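Putative LacI-family transcriptional regulator (Bacteroides fragilis, PDB 3GBV) probably regulates transcription by binding operator DNA, as LacI-family proteins do, in response to a small effector bound by its periplasmic-binding-protein-like domain. Local coordinates at residues A[33-38]-A[43-48]; A[64-69]-A[88-93]; A[136-141]-A[159-164]; A[239-244]-A[289-294]. All blocks are in the same frame, centred on the assembly; numbering follows the deposited sequence.

How the contacts relate
Contacts 1 and 3 are buried and comparable: each packs the helix of a beta-alpha-beta unit on one of its strands, contact 1 on the outermost strand 43-50, which follows the helix, contact 3 on the inner strand 137-144, which precedes it. Their centres lie about 39 Å apart on opposite sides of the chain's centre. Contact 2 joins two helix ends nearer the surface and touches contact 1 through Asn46 and Glu68. Contacts 1 and 2 are purely apolar across their segments; contact 3 adds an isoleucine methyl over the face of an arginine guanidinium, and contact 4 pairs a buried leucine-isoleucine touch with a surface salt bridge, close to the second subunit.

Contact 1: A[33-38]-A[43-48]; sequences EAVTTY and ISANIT
Ile43 reaches from the start of strand 43-50 to the C-terminal end of helix 23-37, against Val35 and Tyr38, the residue that follows the helix, within the beta-alpha-beta unit formed by strand 9-16, this helix and strand 43-50. The motif belongs to the Rossmann-like fold of periplasmic binding proteins, and strand and helix run nearly antiparallel (164°). From CB, which points at the helix, the side chain goes out through CG1, set between the backbone N and the carbonyl carbon (chi1 59°). There CG1 lies near two backbone oxygens at and just past the helix end, 4.0 Å from Tyr38 O and slightly farther from Val35 O. The extended tip, CD1, settles 3.7 Å from Tyr38 CB and 4.0 Å from Val35 CA. Tyr9 and Phe11 of strand 9-16 and Cys266 of helix 254-270 also pack on this isoleucine.

Val35 meets the strand with both branches. CG1 lies 3.6 Å from Ile43 O, while CG2 meets Ala45 CB, also at 3.6 Å. Beyond its CB the Tyr38 side chain leads away from the strand and touches Lys263 of helix 254-270, and Thr37 CG2 covers one ring face. On the same last turn, Glu33 O accepts from Thr37 N and two threonine hydroxyls: Thr37 OG1 at 2.8 Å, and Thr36 OG1 at 3.0 Å, 36° out of the carbonyl plane.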
loop_
_atom_site.group_PDB
_atom_site.type_symbol
_atom_site.label_atom_id
_atom_site.label_comp_id
_atom_site.label_asym_id
_atom_site.label_seq_id
_atom_site.Cartn_x
_atom_site.Cartn_y
_atom_site.Cartn_z
ATOM N N GLU A 33 9.334 -1.792 -19.119
ATOM C CA GLU A 33 7.982 -1.342 -19.389
ATOM C C GLU A 33 8.021 0.102 -19.885
ATOM O O GLU A 33 7.248 0.479 -20.766
ATOM C CB GLU A 33 7.126 -1.447 -18.127
ATOM C CG GLU A 33 5.671 -1.005 -18.296
ATOM C CD GLU A 33 4.914 -1.831 -19.329
ATOM O OE1 GLU A 33 4.971 -3.085 -19.253
ATOM O OE2 GLU A 33 4.258 -1.229 -20.209
ATOM N N ALA A 34 8.926 0.902 -19.326
ATOM C CA ALA A 34 9.054 2.304 -19.728
ATOM C C ALA A 34 9.616 2.442 -21.143
ATOM O O ALA A 34 9.190 3.305 -21.910
ATOM C CB ALA A 34 9.939 3.060 -18.739
ATOM N N VAL A 35 10.581 1.598 -21.485
ATOM C CA VAL A 35 11.166 1.640 -22.814
ATOM C C VAL A 35 10.083 1.375 -23.864
ATOM O O VAL A 35 9.946 2.127 -24.824
ATOM C CB VAL A 35 12.295 0.599 -22.952
ATOM C CG1 VAL A 35 12.802 0.544 -24.391
ATOM C CG2 VAL A 35 13.431 0.962 -22.014
ATOM N N THR A 36 9.296 0.323 -23.672
ATOM C CA THR A 36 8.258 0.006 -24.641
ATOM C C THR A 36 7.203 1.107 -24.712
ATOM O O THR A 36 6.770 1.494 -25.793
ATOM C CB THR A 36 7.574 -1.343 -24.318
ATOM O OG1 THR A 36 6.705 -1.187 -23.192
ATOM C CG2 THR A 36 8.620 -2.400 -23.997
ATOM N N THR A 37 6.795 1.622 -23.561
ATOM C CA THR A 37 5.789 2.676 -23.535
ATOM C C THR A 37 6.209 3.885 -24.381
ATOM O O THR A 37 5.386 4.483 -25.075
ATOM C CB THR A 37 5.520 3.154 -22.089
ATOM O OG1 THR A 37 5.031 2.058 -21.306
ATOM C CG2 THR A 37 4.487 4.273 -22.077
ATOM N N TYR A 38 7.487 4.236 -24.329
ATOM C CA TYR A 38 7.988 5.378 -25.083
ATOM C C TYR A 38 8.753 4.992 -26.344
ATOM O O TYR A 38 9.570 5.763 -26.840
ATOM C CB TYR A 38 8.870 6.238 -24.182
ATOM C CG TYR A 38 8.124 6.770 -22.986
ATOM C CD1 TYR A 38 7.175 7.780 -23.129
ATOM C CD2 TYR A 38 8.338 6.241 -21.714
ATOM C CE1 TYR A 38 6.459 8.248 -22.037
ATOM C CE2 TYR A 38 7.627 6.699 -20.619
ATOM C CZ TYR A 38 6.692 7.704 -20.785
ATOM O OH TYR A 38 5.988 8.169 -19.697
ATOM N N ILE A 43 13.798 5.136 -27.781
ATOM C CA ILE A 43 14.762 5.230 -26.691
ATOM C C ILE A 43 15.228 3.825 -26.343
ATOM O O ILE A 43 14.499 2.857 -26.557
ATOM C CB ILE A 43 14.135 5.838 -25.420
ATOM C CG1 ILE A 43 12.956 4.976 -24.963
ATOM C CG2 ILE A 43 13.688 7.263 -25.687
ATOM C CD1 ILE A 43 12.400 5.356 -23.615
ATOM N N SER A 44 16.439 3.710 -25.810
ATOM C CA SER A 44 16.958 2.409 -25.418
ATOM C C SER A 44 17.655 2.504 -24.070
ATOM O O SER A 44 18.468 3.400 -23.823
ATOM C CB SER A 44 17.921 1.856 -26.478
ATOM O OG SER A 44 19.053 2.685 -26.657
ATOM N N ALA A 45 17.315 1.575 -23.191
ATOM C CA ALA A 45 17.894 1.537 -21.866
ATOM C C ALA A 45 19.018 0.522 -21.863
ATOM O O ALA A 45 18.786 -0.672 -22.077
ATOM C CB ALA A 45 16.843 1.146 -20.855
ATOM N N ASN A 46 20.236 1.001 -21.636
ATOM C CA ASN A 46 21.388 0.119 -21.595
ATOM C C ASN A 46 21.739 -0.205 -20.148
ATOM O O ASN A 46 22.372 0.584 -19.441
ATOM C CB ASN A 46 22.582 0.755 -22.306
ATOM C CG ASN A 46 23.822 -0.103 -22.218
ATOM O OD1 ASN A 46 23.742 -1.329 -22.302
ATOM N ND2 ASN A 46 24.978 0.531 -22.057
ATOM N N ILE A 47 21.314 -1.383 -19.715
ATOM C CA ILE A 47 21.558 -1.824 -18.360
ATOM C C ILE A 47 22.918 -2.482 -18.214
ATOM O O ILE A 47 23.256 -3.397 -18.957
ATOM C CB ILE A 47 20.495 -2.844 -17.914
ATOM C CG1 ILE A 47 19.095 -2.245 -18.080
ATOM C CG2 ILE A 47 20.752 -3.256 -16.471
ATOM C CD1 ILE A 47 17.972 -3.215 -17.756
ATOM N N THR A 48 23.712 -1.996 -17.269
ATOM C CA THR A 48 25.006 -2.610 -17.008
ATOM C C THR A 48 25.049 -2.807 -15.513
ATOM O O THR A 48 24.563 -1.968 -14.755
ATOM C CB THR A 48 26.216 -1.732 -17.433
ATOM O OG1 THR A 48 26.381 -0.646 -16.514
ATOM C CG2 THR A 48 26.018 -1.194 -18.828
#

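Contact 2: A[64-69]-A[88-93]; sequences AVIEEQ and DALNEL
The backbone N of Leu93 is held by two carbonyls of its own helix, Ala89 O at 3.0 Å and, more weakly, Leu90 O, and this last turn carries the three side chains that receive Ile66. Helices 55-66 and 84-93 are successive crossover helices of a Rossmann-like domain, leading into strands 72-75 and 97-100 of its parallel sheet, and they meet here by their C-terminal ends. No hydrogen bond joins the two segments; the contact is made by hydrocarbon alone.

Ile66 supplies the whole of one side, and each part of its side chain has a different partner. With CG1 beside the backbone N (chi1 -69°) and the chain extended through chi2, CD1 extends to helix 84-93 and stops 3.3 Å from Ala89 CB, closer than carbons usually pack. Behind that tip, CG1 lies a more relaxed 4.1 Å from Leu90 CD2. Leu90 is buried, and its side chain also packs on Tyr97 of strand 97-100, so this flank of the contact continues into the sheet.

Leu93 lies at the outer, solvent-facing margin. The chain at the end of helix 55-66 turns away through a type I beta turn from Ile66 to Gln69, in which Gln69 N donates to Ile66 O at 3.1 Å. The side chains of Ile66 and Leu93 pass at a slant, with CG2 of Ile66 only 3.4 Å from CD1 of Leu93, a second tight carbon pair.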
loop_
_atom_site.group_PDB
_atom_site.type_symbol
_atom_site.label_atom_id
_atom_site.label_comp_id
_atom_site.label_asym_id
_atom_site.label_seq_id
_atom_site.Cartn_x
_atom_site.Cartn_y
_atom_site.Cartn_z
ATOM N N ALA A 64 33.325 2.888 -18.491
ATOM C CA ALA A 64 32.799 2.322 -19.723
ATOM C C ALA A 64 31.465 2.993 -20.030
ATOM O O ALA A 64 31.174 3.303 -21.182
ATOM C CB ALA A 64 32.614 0.814 -19.582
ATOM N N VAL A 65 30.663 3.222 -18.992
ATOM C CA VAL A 65 29.366 3.873 -19.162
ATOM C C VAL A 65 29.557 5.293 -19.667
ATOM O O VAL A 65 28.903 5.719 -20.618
ATOM C CB VAL A 65 28.573 3.940 -17.840
ATOM C CG1 VAL A 65 27.290 4.741 -18.044
ATOM C CG2 VAL A 65 28.239 2.540 -17.363
ATOM N N ILE A 66 30.450 6.027 -19.019
ATOM C CA ILE A 66 30.728 7.398 -19.419
ATOM C C ILE A 66 31.236 7.415 -20.860
ATOM O O ILE A 66 30.875 8.289 -21.648
ATOM C CB ILE A 66 31.787 8.040 -18.491
ATOM C CG1 ILE A 66 31.186 8.256 -17.103
ATOM C CG2 ILE A 66 32.266 9.361 -19.069
ATOM C CD1 ILE A 66 32.179 8.724 -16.068
ATOM N N GLU A 67 32.064 6.435 -21.201
ATOM C CA GLU A 67 32.622 6.355 -22.543
ATOM C C GLU A 67 31.628 5.900 -23.610
ATOM O O GLU A 67 31.954 5.861 -24.793
ATOM C CB GLU A 67 33.871 5.468 -22.532
ATOM C CG GLU A 67 35.120 6.233 -22.099
ATOM C CD GLU A 67 36.291 5.328 -21.777
ATOM O OE1 GLU A 67 36.371 4.228 -22.363
ATOM O OE2 GLU A 67 37.138 5.725 -20.946
ATOM N N GLU A 68 30.413 5.566 -23.191
ATOM C CA GLU A 68 29.376 5.163 -24.136
ATOM C C GLU A 68 28.623 6.411 -24.580
ATOM O O GLU A 68 27.780 6.350 -25.472
ATOM C CB GLU A 68 28.416 4.160 -23.493
ATOM C CG GLU A 68 28.916 2.727 -23.551
ATOM C CD GLU A 68 28.286 1.827 -22.500
ATOM O OE1 GLU A 68 27.632 0.830 -22.879
ATOM O OE2 GLU A 68 28.451 2.107 -21.292
ATOM N N GLN A 69 28.936 7.541 -23.951
ATOM C CA GLN A 69 28.311 8.823 -24.273
ATOM C C GLN A 69 26.779 8.767 -24.206
ATOM O O GLN A 69 26.099 9.081 -25.177
ATOM C CB GLN A 69 28.727 9.265 -25.682
ATOM C CG GLN A 69 30.197 9.026 -26.024
ATOM C CD GLN A 69 30.499 9.282 -27.495
ATOM O OE1 GLN A 69 30.449 10.419 -27.962
ATOM N NE2 GLN A 69 30.806 8.220 -28.231
ATOM N N ASP A 88 31.136 13.407 -10.845
ATOM C CA ASP A 88 31.839 14.616 -11.281
ATOM C C ASP A 88 31.980 14.574 -12.800
ATOM O O ASP A 88 31.824 15.587 -13.489
ATOM C CB ASP A 88 33.234 14.719 -10.653
ATOM C CG ASP A 88 33.202 15.268 -9.242
ATOM O OD1 ASP A 88 32.236 15.985 -8.901
ATOM O OD2 ASP A 88 34.154 15.000 -8.480
ATOM N N ALA A 89 32.265 13.383 -13.314
ATOM C CA ALA A 89 32.431 13.191 -14.747
ATOM C C ALA A 89 31.115 13.396 -15.489
ATOM O O ALA A 89 31.106 13.917 -16.601
ATOM C CB ALA A 89 32.984 11.792 -15.025
ATOM N N LEU A 90 30.005 12.979 -14.886
ATOM C CA LEU A 90 28.710 13.151 -15.525
ATOM C C LEU A 90 28.341 14.634 -15.568
ATOM O O LEU A 90 27.867 15.130 -16.590
ATOM C CB LEU A 90 27.625 12.350 -14.790
ATOM C CG LEU A 90 27.698 10.813 -14.877
ATOM C CD1 LEU A 90 26.503 10.210 -14.144
ATOM C CD2 LEU A 90 27.714 10.348 -16.331
ATOM N N ASN A 91 28.559 15.344 -14.464
ATOM C CA ASN A 91 28.248 16.771 -14.432
ATOM C C ASN A 91 29.132 17.489 -15.439
ATOM O O ASN A 91 28.661 18.304 -16.233
ATOM C CB ASN A 91 28.491 17.366 -13.042
ATOM C CG ASN A 91 27.508 16.856 -12.006
ATOM O OD1 ASN A 91 26.306 16.807 -12.245
ATOM N ND2 ASN A 91 28.017 16.491 -10.837
ATOM N N GLU A 92 30.419 17.175 -15.407
ATOM C CA GLU A 92 31.364 17.801 -16.313
ATOM C C GLU A 92 30.959 17.613 -17.774
ATOM O O GLU A 92 31.168 18.498 -18.599
ATOM C CB GLU A 92 32.777 17.250 -16.071
ATOM C CG GLU A 92 33.769 17.647 -17.155
ATOM C CD GLU A 92 35.205 17.631 -16.677
ATOM O OE1 GLU A 92 35.542 18.468 -15.807
ATOM O OE2 GLU A 92 35.992 16.787 -17.170
ATOM N N LEU A 93 30.373 16.465 -18.090
ATOM C CA LEU A 93 29.949 16.187 -19.459
ATOM C C LEU A 93 28.535 16.679 -19.747
ATOM O O LEU A 93 28.057 16.592 -20.879
ATOM C CB LEU A 93 30.026 14.686 -19.738
ATOM C CG LEU A 93 31.427 14.086 -19.801
ATOM C CD1 LEU A 93 31.336 12.566 -19.884
ATOM C CD2 LEU A 93 32.158 14.658 -21.007
#

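Contact 3: A[136-141]-A[159-164]; sequences REIVIF and IGFRQY
Phe161 is the first residue of 159-164 to reach the strand, and it meets Ile138 with its ring edge. CG anti to the backbone N (chi1 178°) sends the ring from helix 152-168 to the sheet, where Ile138 comes to meet it from the opposite direction. CD1 of Ile138 stands close to the plane of the ring, 4.0 Å from CZ and equally far from CE2 of Phe161. Ile140 approaches the same end of the ring obliquely, its CD1 4.2 Å from Phe161 CE2. Helix and strand axes are 11.9 Å apart and run almost antiparallel (173°), and the long aromatic side chain spans much of that gap. Phe161 also packs on Ala125 of helix 117-131.

The unit is a beta-alpha-beta crossover, strand 137-144, helix 152-168, strand 173-180, at the start of the second Rossmann-like domain of the periplasmic-binding-protein fold. Alternate residues of the strand, Ile138 and Ile140, face this helix, whereas the CB of Val139, between them, points away from it.

Arg162 follows, leaving the helix beside the strand rather than straight at it. Its extended chain passes Ile174 and brings the guanidinium to Ile140, whose CD1 lies over one face, offset toward the rim and 3.7 Å from NH2 of Arg162. That same NH2 forms salt bridges with Glu158, one turn earlier in the helix, and Glu176 of strand 173-180, which probably fix the plane on which the isoleucine methyl rests.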
loop_
_atom_site.group_PDB
_atom_site.type_symbol
_atom_site.label_atom_id
_atom_site.label_comp_id
_atom_site.label_asym_id
_atom_site.label_seq_id
_atom_site.Cartn_x
_atom_site.Cartn_y
_atom_site.Cartn_z
ATOM N N ARG A 136 11.997 -7.077 26.273
ATOM C CA ARG A 136 13.143 -6.387 26.839
ATOM C C ARG A 136 14.202 -6.075 25.779
ATOM O O ARG A 136 14.961 -5.109 25.908
ATOM C CB ARG A 136 13.744 -7.228 27.970
ATOM C CG ARG A 136 12.804 -7.445 29.163
ATOM C CD ARG A 136 12.718 -6.219 30.080
ATOM N NE ARG A 136 12.055 -5.062 29.470
ATOM C CZ ARG A 136 10.735 -4.864 29.429
ATOM N NH1 ARG A 136 9.899 -5.747 29.961
ATOM N NH2 ARG A 136 10.247 -3.771 28.855
ATOM N N GLU A 137 14.248 -6.886 24.730
ATOM C CA GLU A 137 15.224 -6.672 23.670
ATOM C C GLU A 137 14.675 -7.027 22.305
ATOM O O GLU A 137 13.719 -7.787 22.180
ATOM C CB GLU A 137 16.472 -7.530 23.896
ATOM C CG GLU A 137 17.198 -7.311 25.197
ATOM C CD GLU A 137 18.345 -8.289 25.374
ATOM O OE1 GLU A 137 18.080 -9.506 25.468
ATOM O OE2 GLU A 137 19.512 -7.847 25.414
ATOM N N ILE A 138 15.306 -6.471 21.281
ATOM C CA ILE A 138 14.953 -6.752 19.896
ATOM C C ILE A 138 16.284 -6.737 19.173
ATOM O O ILE A 138 17.291 -6.276 19.726
ATOM C CB ILE A 138 13.985 -5.686 19.308
ATOM C CG1 ILE A 138 14.588 -4.280 19.405
ATOM C CG2 ILE A 138 12.661 -5.730 20.052
ATOM C CD1 ILE A 138 15.502 -3.904 18.247
ATOM N N VAL A 139 16.323 -7.250 17.955
ATOM C CA VAL A 139 17.584 -7.268 17.240
ATOM C C VAL A 139 17.474 -6.827 15.797
ATOM O O VAL A 139 16.492 -7.113 15.116
ATOM C CB VAL A 139 18.224 -8.673 17.282
ATOM C CG1 VAL A 139 17.271 -9.696 16.679
ATOM C CG2 VAL A 139 19.558 -8.666 16.540
ATOM N N ILE A 140 18.495 -6.109 15.351
ATOM C CA ILE A 140 18.585 -5.647 13.979
ATOM C C ILE A 140 19.506 -6.632 13.271
ATOM O O ILE A 140 20.600 -6.915 13.761
ATOM C CB ILE A 140 19.244 -4.259 13.880
ATOM C CG1 ILE A 140 18.377 -3.208 14.574
ATOM C CG2 ILE A 140 19.484 -3.915 12.413
ATOM C CD1 ILE A 140 19.049 -1.873 14.715
ATOM N N PHE A 141 19.065 -7.152 12.129
ATOM C CA PHE A 141 19.865 -8.085 11.350
ATOM C C PHE A 141 20.475 -7.353 10.158
ATOM O O PHE A 141 19.770 -6.649 9.418
ATOM C CB PHE A 141 18.997 -9.232 10.828
ATOM C CG PHE A 141 18.506 -10.162 11.896
ATOM C CD1 PHE A 141 19.361 -11.115 12.457
ATOM C CD2 PHE A 141 17.192 -10.088 12.349
ATOM C CE1 PHE A 141 18.910 -11.984 13.456
ATOM C CE2 PHE A 141 16.730 -10.949 13.345
ATOM C CZ PHE A 141 17.590 -11.899 13.899
ATOM N N ILE A 159 18.740 4.849 11.461
ATOM C CA ILE A 159 18.744 6.047 12.291
ATOM C C ILE A 159 17.319 6.455 12.690
ATOM O O ILE A 159 17.075 6.874 13.827
ATOM C CB ILE A 159 19.436 7.227 11.554
ATOM C CG1 ILE A 159 20.939 6.952 11.446
ATOM C CG2 ILE A 159 19.208 8.530 12.301
ATOM C CD1 ILE A 159 21.690 7.988 10.623
ATOM N N GLY A 160 16.381 6.334 11.758
ATOM C CA GLY A 160 15.006 6.692 12.058
ATOM C C GLY A 160 14.412 5.677 13.015
ATOM O O GLY A 160 13.566 5.993 13.860
ATOM N N PHE A 161 14.869 4.440 12.871
ATOM C CA PHE A 161 14.415 3.348 13.715
ATOM C C PHE A 161 14.831 3.617 15.171
ATOM O O PHE A 161 14.016 3.549 16.094
ATOM C CB PHE A 161 15.044 2.046 13.225
ATOM C CG PHE A 161 14.674 0.847 14.048
ATOM C CD1 PHE A 161 13.488 0.165 13.802
ATOM C CD2 PHE A 161 15.502 0.400 15.069
ATOM C CE1 PHE A 161 13.125 -0.945 14.554
ATOM C CE2 PHE A 161 15.147 -0.718 15.833
ATOM C CZ PHE A 161 13.955 -1.389 15.570
ATOM N N ARG A 162 16.108 3.932 15.363
ATOM C CA ARG A 162 16.620 4.192 16.697
ATOM C C ARG A 162 15.979 5.429 17.320
ATOM O O ARG A 162 15.811 5.495 18.540
ATOM C CB ARG A 162 18.143 4.346 16.656
ATOM C CG ARG A 162 18.904 3.076 16.243
ATOM C CD ARG A 162 20.398 3.362 16.053
ATOM N NE ARG A 162 21.131 2.213 15.516
ATOM C CZ ARG A 162 21.434 1.106 16.194
ATOM N NH1 ARG A 162 21.084 0.962 17.466
ATOM N NH2 ARG A 162 22.072 0.123 15.584
ATOM N N GLN A 163 15.611 6.409 16.496
ATOM C CA GLN A 163 14.989 7.610 17.032
ATOM C C GLN A 163 13.653 7.249 17.666
ATOM O O GLN A 163 13.353 7.664 18.788
ATOM C CB GLN A 163 14.761 8.656 15.942
ATOM C CG GLN A 163 14.409 10.028 16.502
ATOM C CD GLN A 163 14.122 11.058 15.424
ATOM O OE1 GLN A 163 14.865 11.176 14.437
ATOM N NE2 GLN A 163 13.044 11.820 15.608
ATOM N N TYR A 164 12.850 6.476 16.939
ATOM C CA TYR A 164 11.551 6.056 17.446
ATOM C C TYR A 164 11.736 5.262 18.740
ATOM O O TYR A 164 11.013 5.466 19.719
ATOM C CB TYR A 164 10.824 5.168 16.430
ATOM C CG TYR A 164 9.437 4.758 16.884
ATOM C CD1 TYR A 164 8.300 5.454 16.450
ATOM C CD2 TYR A 164 9.261 3.696 17.779
ATOM C CE1 TYR A 164 7.025 5.100 16.895
ATOM C CE2 TYR A 164 7.997 3.341 18.235
ATOM C CZ TYR A 164 6.885 4.048 17.785
ATOM O OH TYR A 164 5.636 3.718 18.230
#

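Contact 4: A[239-244]-A[289-294]; sequences TCLKEG and ENIDYY
Leu241 and Ile291 both hold a gamma carbon anti to the backbone N (chi1 176° for the leucine CG, -174° for the isoleucine CG1), and the two side chains meet obliquely between helix 235-243 and the C-terminal tail. This tail follows strand 284-286, the antiparallel edge strand of the second Rossmann-like domain, and packs beside the helix. CD2 of Leu241 lies 3.9 Å from CB and 4.1 Å from CG1 of Ile291. The pair is buried: Leu241 also rests on Leu249 of strand 246-251, and Ile291 on Leu286 and Leu233.

Lys242, the next residue of the helix, crosses Ile291 at about a right angle. Running straight from CG to NZ, its aliphatic part passes Ile291 with CE 3.8 Å from Ile291 CG2 before the ammonium group reaches the neighbouring carboxylate. The salt bridge thus borders the apolar pair on the exposed side of the contact, where solvent probably weakens its electrostatic pull.

The tail also serves the dimer interface. Glu289 forms a salt bridge with Arg126 of the second subunit, and its carbonyl oxygen accepts a hydrogen bond from Gln119 of that subunit. On the helix side, Lys242 O receives Lys288 NZ, a second link to the tail. In the bridge across the segments, Lys242 NZ donates to Asp292 OD1 at 2.8 Å, and the oxygen accepts through its syn lone pair.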
loop_
_atom_site.group_PDB
_atom_site.type_symbol
_atom_site.label_atom_id
_atom_site.label_comp_id
_atom_site.label_asym_id
_atom_site.label_seq_id
_atom_site.Cartn_x
_atom_site.Cartn_y
_atom_site.Cartn_z
ATOM N N THR A 239 7.186 -15.782 0.624
ATOM C CA THR A 239 6.966 -17.151 1.091
ATOM C C THR A 239 7.115 -17.184 2.610
ATOM O O THR A 239 6.292 -17.788 3.306
ATOM C CB THR A 239 7.990 -18.134 0.453
ATOM O OG1 THR A 239 7.767 -18.198 -0.960
ATOM C CG2 THR A 239 7.838 -19.544 1.036
ATOM N N CYS A 240 8.152 -16.521 3.119
ATOM C CA CYS A 240 8.388 -16.475 4.558
ATOM C C CYS A 240 7.264 -15.715 5.220
ATOM O O CYS A 240 6.929 -15.978 6.372
ATOM C CB CYS A 240 9.712 -15.782 4.888
ATOM S SG CYS A 240 11.186 -16.669 4.359
ATOM N N LEU A 241 6.699 -14.753 4.490
ATOM C CA LEU A 241 5.593 -13.951 4.997
ATOM C C LEU A 241 4.374 -14.852 5.141
ATOM O O LEU A 241 3.647 -14.805 6.141
ATOM C CB LEU A 241 5.258 -12.810 4.030
ATOM C CG LEU A 241 4.043 -11.967 4.431
ATOM C CD1 LEU A 241 4.354 -11.159 5.696
ATOM C CD2 LEU A 241 3.662 -11.040 3.284
ATOM N N LYS A 242 4.152 -15.678 4.129
ATOM C CA LYS A 242 3.012 -16.575 4.144
ATOM C C LYS A 242 3.172 -17.740 5.106
ATOM O O LYS A 242 2.184 -18.272 5.583
ATOM C CB LYS A 242 2.730 -17.083 2.730
ATOM C CG LYS A 242 1.931 -16.088 1.911
ATOM C CD LYS A 242 1.846 -16.475 0.451
ATOM C CE LYS A 242 0.808 -15.618 -0.256
ATOM N NZ LYS A 242 0.835 -15.752 -1.737
ATOM N N GLU A 243 4.412 -18.120 5.405
ATOM C CA GLU A 243 4.673 -19.232 6.319
ATOM C C GLU A 243 4.731 -18.801 7.776
ATOM O O GLU A 243 4.682 -19.637 8.674
ATOM C CB GLU A 243 5.978 -19.934 5.943
ATOM C CG GLU A 243 6.020 -20.336 4.486
ATOM C CD GLU A 243 6.492 -21.755 4.271
ATOM O OE1 GLU A 243 5.768 -22.688 4.685
ATOM O OE2 GLU A 243 7.586 -21.932 3.685
ATOM N N GLY A 244 4.853 -17.499 8.015
ATOM C CA GLY A 244 4.881 -17.021 9.384
ATOM C C GLY A 244 6.208 -16.619 10.003
ATOM O O GLY A 244 6.208 -16.086 11.102
ATOM N N GLU A 289 -2.337 -11.480 5.233
ATOM C CA GLU A 289 -3.728 -11.242 4.884
ATOM C C GLU A 289 -4.037 -10.233 3.777
ATOM O O GLU A 289 -5.186 -10.137 3.352
ATOM C CB GLU A 289 -4.525 -10.849 6.128
ATOM C CG GLU A 289 -4.659 -11.924 7.197
ATOM C CD GLU A 289 -3.389 -12.114 7.991
ATOM O OE1 GLU A 289 -2.690 -11.104 8.227
ATOM O OE2 GLU A 289 -3.099 -13.265 8.386
ATOM N N ASN A 290 -3.052 -9.463 3.319
ATOM C CA ASN A 290 -3.332 -8.512 2.247
ATOM C C ASN A 290 -2.332 -8.582 1.094
ATOM O O ASN A 290 -2.511 -7.924 0.065
ATOM C CB ASN A 290 -3.410 -7.073 2.791
ATOM C CG ASN A 290 -2.041 -6.472 3.118
ATOM O OD1 ASN A 290 -1.917 -5.247 3.259
ATOM N ND2 ASN A 290 -1.020 -7.318 3.251
ATOM N N ILE A 291 -1.299 -9.407 1.258
ATOM C CA ILE A 291 -0.276 -9.532 0.235
ATOM C C ILE A 291 -0.809 -9.919 -1.140
ATOM O O ILE A 291 -0.313 -9.417 -2.143
ATOM C CB ILE A 291 0.842 -10.542 0.643
ATOM C CG1 ILE A 291 1.968 -10.519 -0.390
ATOM C CG2 ILE A 291 0.302 -11.954 0.692
ATOM C CD1 ILE A 291 2.661 -9.182 -0.527
ATOM N N ASP A 292 -1.817 -10.789 -1.201
ATOM C CA ASP A 292 -2.338 -11.212 -2.505
ATOM C C ASP A 292 -3.164 -10.161 -3.253
ATOM O O ASP A 292 -3.443 -10.311 -4.444
ATOM C CB ASP A 292 -3.149 -12.510 -2.367
ATOM C CG ASP A 292 -2.324 -13.665 -1.786
ATOM O OD1 ASP A 292 -1.094 -13.723 -2.025
ATOM O OD2 ASP A 292 -2.911 -14.524 -1.095
ATOM N N TYR A 293 -3.533 -9.086 -2.572
ATOM C CA TYR A 293 -4.330 -8.045 -3.197
ATOM C C TYR A 293 -3.551 -6.761 -3.479
ATOM O O TYR A 293 -4.113 -5.767 -3.937
ATOM C CB TYR A 293 -5.541 -7.771 -2.317
ATOM C CG TYR A 293 -6.414 -8.988 -2.213
ATOM C CD1 TYR A 293 -7.313 -9.305 -3.234
ATOM C CD2 TYR A 293 -6.290 -9.873 -1.134
ATOM C CE1 TYR A 293 -8.062 -10.464 -3.192
ATOM C CE2 TYR A 293 -7.041 -11.050 -1.084
ATOM C CZ TYR A 293 -7.924 -11.335 -2.114
ATOM O OH TYR A 293 -8.690 -12.476 -2.076
ATOM N N TYR A 294 -2.250 -6.803 -3.216
ATOM C CA TYR A 294 -1.358 -5.664 -3.446
ATOM C C TYR A 294 -0.833 -5.730 -4.875
ATOM O O TYR A 294 -0.532 -6.811 -5.377
ATOM C CB TYR A 294 -0.175 -5.731 -2.476
ATOM C CG TYR A 294 0.849 -4.629 -2.617
ATOM C CD1 TYR A 294 0.685 -3.403 -1.968
ATOM C CD2 TYR A 294 2.003 -4.823 -3.366
ATOM C CE1 TYR A 294 1.651 -2.404 -2.058
ATOM C CE2 TYR A 294 2.970 -3.832 -3.465
ATOM C CZ TYR A 294 2.788 -2.630 -2.810
ATOM O OH TYR A 294 3.737 -1.651 -2.908
#